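Local coordinates for CheC-like superfamily protein (Shewanella oneidensis, PDB 3H2D) that probably acts in chemotaxis signalling as a CheX-type phosphatase that removes phosphate from phosphorylated CheY, at residues L15-T27 with Q64-G76. Numbering follows the deposited sequence.
Sequences LNVISTMASLELT and QKLVLQIMQNMLG
Ala22 O lies close to the plane of the Asn73 carboxamide, off ND2, while Gln69 NE2 reaches OD1 tilted out of that plane, to the side where Leu24 CD1 also lies. In this CheC-like alpha/beta fold the Asn73 to Ala22 bond links the turn after helix 8-21 to helix 64-75; the short helical segments cross at 64°, beside the antiparallel sheet. Asn73 ND2 donates to Ala22 O at 2.7 Å, nearly in line with the carbonyl. The bond from Gln69 NE2 to Asn73 OD1, 2.9 Å, misses the lone-pair direction yet helps fix the rotation of the amide. An alanine at Asn73 is likely to leave Ala22 O without this donor and Gln69 NE2 without its acceptor, freeing the Gln69 amide to turn. Leu24 carries its CG anti to the backbone N (chi1 -166°), setting CD1 3.9 Å from Ile70 CG1 and CD2 3.9 Å from Leu66 CD1. Ile18 lies across Ile70 at about a right angle, CD1 to CD1 3.7 Å. Ile70 also touches Phe62 of the sheet, and Val17 leans on Met96 of helix 84-107. The selenomethionine Met74 bends at chi3 (69°), bringing CE to Val17 CG1 at 4.2 Å; its CG presses on Ala22 CB at 3.4 Å, a tight contact.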
loop_
_atom_site.group_PDB
_atom_site.type_symbol
_atom_site.label_atom_id
_atom_site.label_comp_id
_atom_site.label_asym_id
_atom_site.label_seq_id
_atom_site.Cartn_x
_atom_site.Cartn_y
_atom_site.Cartn_z
ATOM N N LEU B 15 -1.147 7.945 -18.452
ATOM C CA LEU B 15 -1.660 7.969 -19.825
ATOM C C LEU B 15 -0.509 7.659 -20.789
ATOM O O LEU B 15 -0.691 6.945 -21.780
ATOM C CB LEU B 15 -2.332 9.303 -20.153
ATOM C CG LEU B 15 -3.655 9.649 -19.467
ATOM C CD1 LEU B 15 -4.181 10.945 -20.117
ATOM C CD2 LEU B 15 -4.679 8.495 -19.541
ATOM N N ASN B 16 0.686 8.141 -20.491
ATOM C CA ASN B 16 1.868 7.712 -21.265
ATOM C C ASN B 16 2.080 6.209 -21.326
ATOM O O ASN B 16 2.296 5.654 -22.388
ATOM C CB ASN B 16 3.161 8.339 -20.709
ATOM C CG ASN B 16 3.316 9.753 -21.077
ATOM O OD1 ASN B 16 2.585 10.271 -21.913
ATOM N ND2 ASN B 16 4.256 10.431 -20.419
ATOM N N VAL B 17 2.041 5.546 -20.180
ATOM C CA VAL B 17 2.272 4.110 -20.128
ATOM C C VAL B 17 1.139 3.345 -20.848
ATOM O O VAL B 17 1.387 2.572 -21.773
ATOM C CB VAL B 17 2.443 3.627 -18.674
ATOM C CG1 VAL B 17 2.624 2.123 -18.621
ATOM C CG2 VAL B 17 3.665 4.324 -18.032
ATOM N N ILE B 18 -0.101 3.635 -20.476
ATOM C CA ILE B 18 -1.252 2.858 -20.943
ATOM C C ILE B 18 -1.615 3.180 -22.393
ATOM O O ILE B 18 -1.739 2.281 -23.238
ATOM C CB ILE B 18 -2.445 3.036 -19.988
ATOM C CG1 ILE B 18 -2.047 2.682 -18.561
ATOM C CG2 ILE B 18 -3.617 2.171 -20.438
ATOM C CD1 ILE B 18 -1.451 1.272 -18.374
ATOM N N SER B 19 -1.725 4.457 -22.714
ATOM C CA SER B 19 -2.141 4.846 -24.045
ATOM C C SER B 19 -1.088 4.602 -25.088
ATOM O O SER B 19 -1.438 4.117 -26.161
ATOM C CB SER B 19 -2.663 6.295 -24.072
ATOM O OG SER B 19 -3.818 6.415 -23.229
ATOM N N THR B 20 0.192 4.868 -24.812
ATOM C CA THR B 20 1.219 4.520 -25.794
ATOM C C THR B 20 1.774 3.112 -25.608
ATOM O O THR B 20 1.641 2.297 -26.504
ATOM C CB THR B 20 2.386 5.552 -25.898
ATOM O OG1 THR B 20 3.398 5.238 -24.932
ATOM C CG2 THR B 20 1.872 6.971 -25.695
HETATM N N MSE B 21 2.384 2.804 -24.463
HETATM C CA MSE B 21 3.016 1.482 -24.284
HETATM C C MSE B 21 2.004 0.309 -24.305
HETATM O O MSE B 21 2.360 -0.826 -24.667
HETATM C CB MSE B 21 3.883 1.428 -23.002
HETATM C CG MSE B 21 5.370 1.870 -23.126
HETATM SE SE MSE B 21 6.051 2.366 -21.352
HETATM C CE MSE B 21 7.089 3.964 -21.836
ATOM N N ALA B 22 0.760 0.563 -23.899
ATOM C CA ALA B 22 -0.275 -0.467 -23.903
ATOM C C ALA B 22 -1.321 -0.267 -25.004
ATOM O O ALA B 22 -2.299 -1.023 -25.058
ATOM C CB ALA B 22 -0.955 -0.589 -22.502
ATOM N N SER B 23 -1.120 0.745 -25.853
ATOM C CA SER B 23 -2.062 1.120 -26.905
ATOM C C SER B 23 -3.535 1.039 -26.477
ATOM O O SER B 23 -4.381 0.581 -27.244
ATOM C CB SER B 23 -1.850 0.247 -28.140
ATOM O OG SER B 23 -0.497 0.258 -28.555
ATOM N N LEU B 24 -3.843 1.487 -25.265
ATOM C CA LEU B 24 -5.194 1.366 -24.724
ATOM C C LEU B 24 -5.642 2.752 -24.246
ATOM O O LEU B 24 -5.053 3.292 -23.318
ATOM C CB LEU B 24 -5.173 0.351 -23.564
ATOM C CG LEU B 24 -6.508 -0.193 -23.042
ATOM C CD1 LEU B 24 -6.322 -1.511 -22.325
ATOM C CD2 LEU B 24 -7.178 0.835 -22.123
ATOM N N GLU B 25 -6.672 3.307 -24.884
ATOM C CA GLU B 25 -7.178 4.644 -24.558
ATOM C C GLU B 25 -7.988 4.621 -23.254
ATOM O O GLU B 25 -9.069 4.037 -23.209
ATOM C CB GLU B 25 -8.049 5.172 -25.715
ATOM C CG GLU B 25 -8.543 6.630 -25.572
ATOM C CD GLU B 25 -9.805 6.910 -26.401
ATOM O OE1 GLU B 25 -9.736 7.762 -27.312
ATOM O OE2 GLU B 25 -10.868 6.273 -26.149
ATOM N N LEU B 26 -7.430 5.207 -22.190
ATOM C CA LEU B 26 -8.170 5.462 -20.966
ATOM C C LEU B 26 -8.751 6.862 -21.072
ATOM O O LEU B 26 -8.053 7.793 -21.474
ATOM C CB LEU B 26 -7.243 5.380 -19.759
ATOM C CG LEU B 26 -6.876 3.978 -19.280
ATOM C CD1 LEU B 26 -5.821 4.086 -18.185
ATOM C CD2 LEU B 26 -8.085 3.203 -18.788
ATOM N N THR B 27 -10.014 7.046 -20.735
ATOM C CA THR B 27 -10.565 8.400 -20.712
ATOM C C THR B 27 -10.674 8.842 -19.260
ATOM O O THR B 27 -11.426 8.245 -18.503
ATOM C CB THR B 27 -11.915 8.464 -21.380
ATOM O OG1 THR B 27 -11.769 8.113 -22.757
ATOM C CG2 THR B 27 -12.508 9.889 -21.287
ATOM N N GLN B 64 -10.207 -6.120 -13.010
ATOM C CA GLN B 64 -9.512 -7.267 -13.572
ATOM C C GLN B 64 -9.484 -7.277 -15.083
ATOM O O GLN B 64 -8.438 -7.568 -15.679
ATOM C CB GLN B 64 -10.119 -8.567 -13.060
ATOM C CG GLN B 64 -9.477 -9.795 -13.692
ATOM C CD GLN B 64 -9.809 -11.089 -13.002
ATOM O OE1 GLN B 64 -9.713 -11.202 -11.800
ATOM N NE2 GLN B 64 -10.194 -12.098 -13.795
ATOM N N LYS B 65 -10.631 -7.057 -15.742
ATOM C CA LYS B 65 -10.636 -7.168 -17.230
ATOM C C LYS B 65 -9.702 -6.103 -17.881
ATOM O O LYS B 65 -9.010 -6.363 -18.887
ATOM C CB LYS B 65 -12.065 -7.060 -17.771
ATOM C CG LYS B 65 -12.201 -7.332 -19.255
ATOM C CD LYS B 65 -13.577 -6.913 -19.737
ATOM C CE LYS B 65 -13.781 -7.133 -21.210
ATOM N NZ LYS B 65 -13.960 -8.601 -21.525
ATOM N N LEU B 66 -9.662 -4.932 -17.263
ATOM C CA LEU B 66 -8.801 -3.857 -17.721
ATOM C C LEU B 66 -7.327 -4.200 -17.558
ATOM O O LEU B 66 -6.569 -4.053 -18.531
ATOM C CB LEU B 66 -9.137 -2.538 -17.048
ATOM C CG LEU B 66 -8.219 -1.327 -17.318
ATOM C CD1 LEU B 66 -8.021 -1.013 -18.795
ATOM C CD2 LEU B 66 -8.679 -0.068 -16.540
ATOM N N VAL B 67 -6.913 -4.645 -16.372
ATOM C CA VAL B 67 -5.489 -4.932 -16.160
ATOM C C VAL B 67 -5.039 -6.111 -17.053
ATOM O O VAL B 67 -3.904 -6.136 -17.524
ATOM C CB VAL B 67 -5.163 -5.235 -14.686
ATOM C CG1 VAL B 67 -5.545 -6.618 -14.309
ATOM C CG2 VAL B 67 -3.655 -4.935 -14.328
ATOM N N LEU B 68 -5.909 -7.102 -17.245
ATOM C CA LEU B 68 -5.597 -8.199 -18.156
ATOM C C LEU B 68 -5.474 -7.761 -19.621
ATOM O O LEU B 68 -4.656 -8.322 -20.374
ATOM C CB LEU B 68 -6.575 -9.345 -17.998
ATOM C CG LEU B 68 -6.553 -10.087 -16.651
ATOM C CD1 LEU B 68 -7.657 -11.138 -16.651
ATOM C CD2 LEU B 68 -5.165 -10.748 -16.420
ATOM N N GLN B 69 -6.272 -6.809 -20.052
ATOM C CA GLN B 69 -6.107 -6.265 -21.392
ATOM C C GLN B 69 -4.821 -5.451 -21.525
ATOM O O GLN B 69 -4.193 -5.465 -22.590
ATOM C CB GLN B 69 -7.279 -5.382 -21.808
ATOM C CG GLN B 69 -7.291 -5.024 -23.316
ATOM C CD GLN B 69 -7.376 -6.222 -24.226
ATOM O OE1 GLN B 69 -8.283 -7.043 -24.090
ATOM N NE2 GLN B 69 -6.437 -6.338 -25.171
ATOM N N ILE B 70 -4.471 -4.685 -20.482
ATOM C CA ILE B 70 -3.210 -3.955 -20.414
ATOM C C ILE B 70 -2.042 -4.962 -20.534
ATOM O O ILE B 70 -1.099 -4.752 -21.334
ATOM C CB ILE B 70 -3.113 -3.085 -19.092
ATOM C CG1 ILE B 70 -4.106 -1.920 -19.127
ATOM C CG2 ILE B 70 -1.678 -2.553 -18.821
ATOM C CD1 ILE B 70 -4.203 -1.203 -17.794
HETATM N N MSE B 71 -2.099 -6.062 -19.772
HETATM C CA MSE B 71 -1.069 -7.077 -19.893
HETATM C C MSE B 71 -1.024 -7.708 -21.270
HETATM O O MSE B 71 0.070 -7.948 -21.770
HETATM C CB MSE B 71 -1.188 -8.195 -18.879
HETATM C CG MSE B 71 0.198 -8.974 -18.797
HETATM SE SE MSE B 71 0.015 -10.153 -17.398
HETATM C CE MSE B 71 1.277 -11.551 -17.866
ATOM N N GLN B 72 -2.177 -7.999 -21.872
ATOM C CA GLN B 72 -2.191 -8.525 -23.226
ATOM C C GLN B 72 -1.421 -7.573 -24.166
ATOM O O GLN B 72 -0.628 -8.022 -24.976
ATOM C CB GLN B 72 -3.606 -8.715 -23.752
ATOM C CG GLN B 72 -3.668 -9.294 -25.191
ATOM C CD GLN B 72 -3.120 -10.721 -25.268
ATOM O OE1 GLN B 72 -3.393 -11.557 -24.395
ATOM N NE2 GLN B 72 -2.299 -10.980 -26.265
ATOM N N ASN B 73 -1.738 -6.279 -24.085
ATOM C CA ASN B 73 -1.210 -5.312 -25.033
ATOM C C ASN B 73 0.280 -5.021 -24.816
ATOM O O ASN B 73 1.033 -4.839 -25.767
ATOM C CB ASN B 73 -1.981 -4.007 -24.922
ATOM C CG ASN B 73 -3.386 -4.104 -25.473
ATOM O OD1 ASN B 73 -3.853 -5.172 -25.879
ATOM N ND2 ASN B 73 -4.070 -2.984 -25.474
HETATM N N MSE B 74 0.686 -5.003 -23.556
HETATM C CA MSE B 74 2.074 -4.699 -23.185
HETATM C C MSE B 74 3.013 -5.889 -23.358
HETATM O O MSE B 74 4.132 -5.720 -23.851
HETATM C CB MSE B 74 2.140 -4.166 -21.760
HETATM C CG MSE B 74 1.480 -2.840 -21.602
HETATM SE SE MSE B 74 1.844 -2.048 -19.905
HETATM C CE MSE B 74 3.728 -1.634 -20.109
ATOM N N LEU B 75 2.554 -7.079 -22.992
ATOM C CA LEU B 75 3.414 -8.291 -22.973
ATOM C C LEU B 75 2.985 -9.425 -23.921
ATOM O O LEU B 75 3.709 -10.381 -24.099
ATOM C CB LEU B 75 3.517 -8.833 -21.534
ATOM C CG LEU B 75 4.001 -7.843 -20.469
ATOM C CD1 LEU B 75 3.860 -8.463 -19.073
ATOM C CD2 LEU B 75 5.458 -7.356 -20.773
ATOM N N GLY B 76 1.818 -9.323 -24.532
ATOM C CA GLY B 76 1.425 -10.274 -25.516
ATOM C C GLY B 76 0.842 -11.529 -24.921
ATOM O O GLY B 76 0.734 -12.545 -25.588
#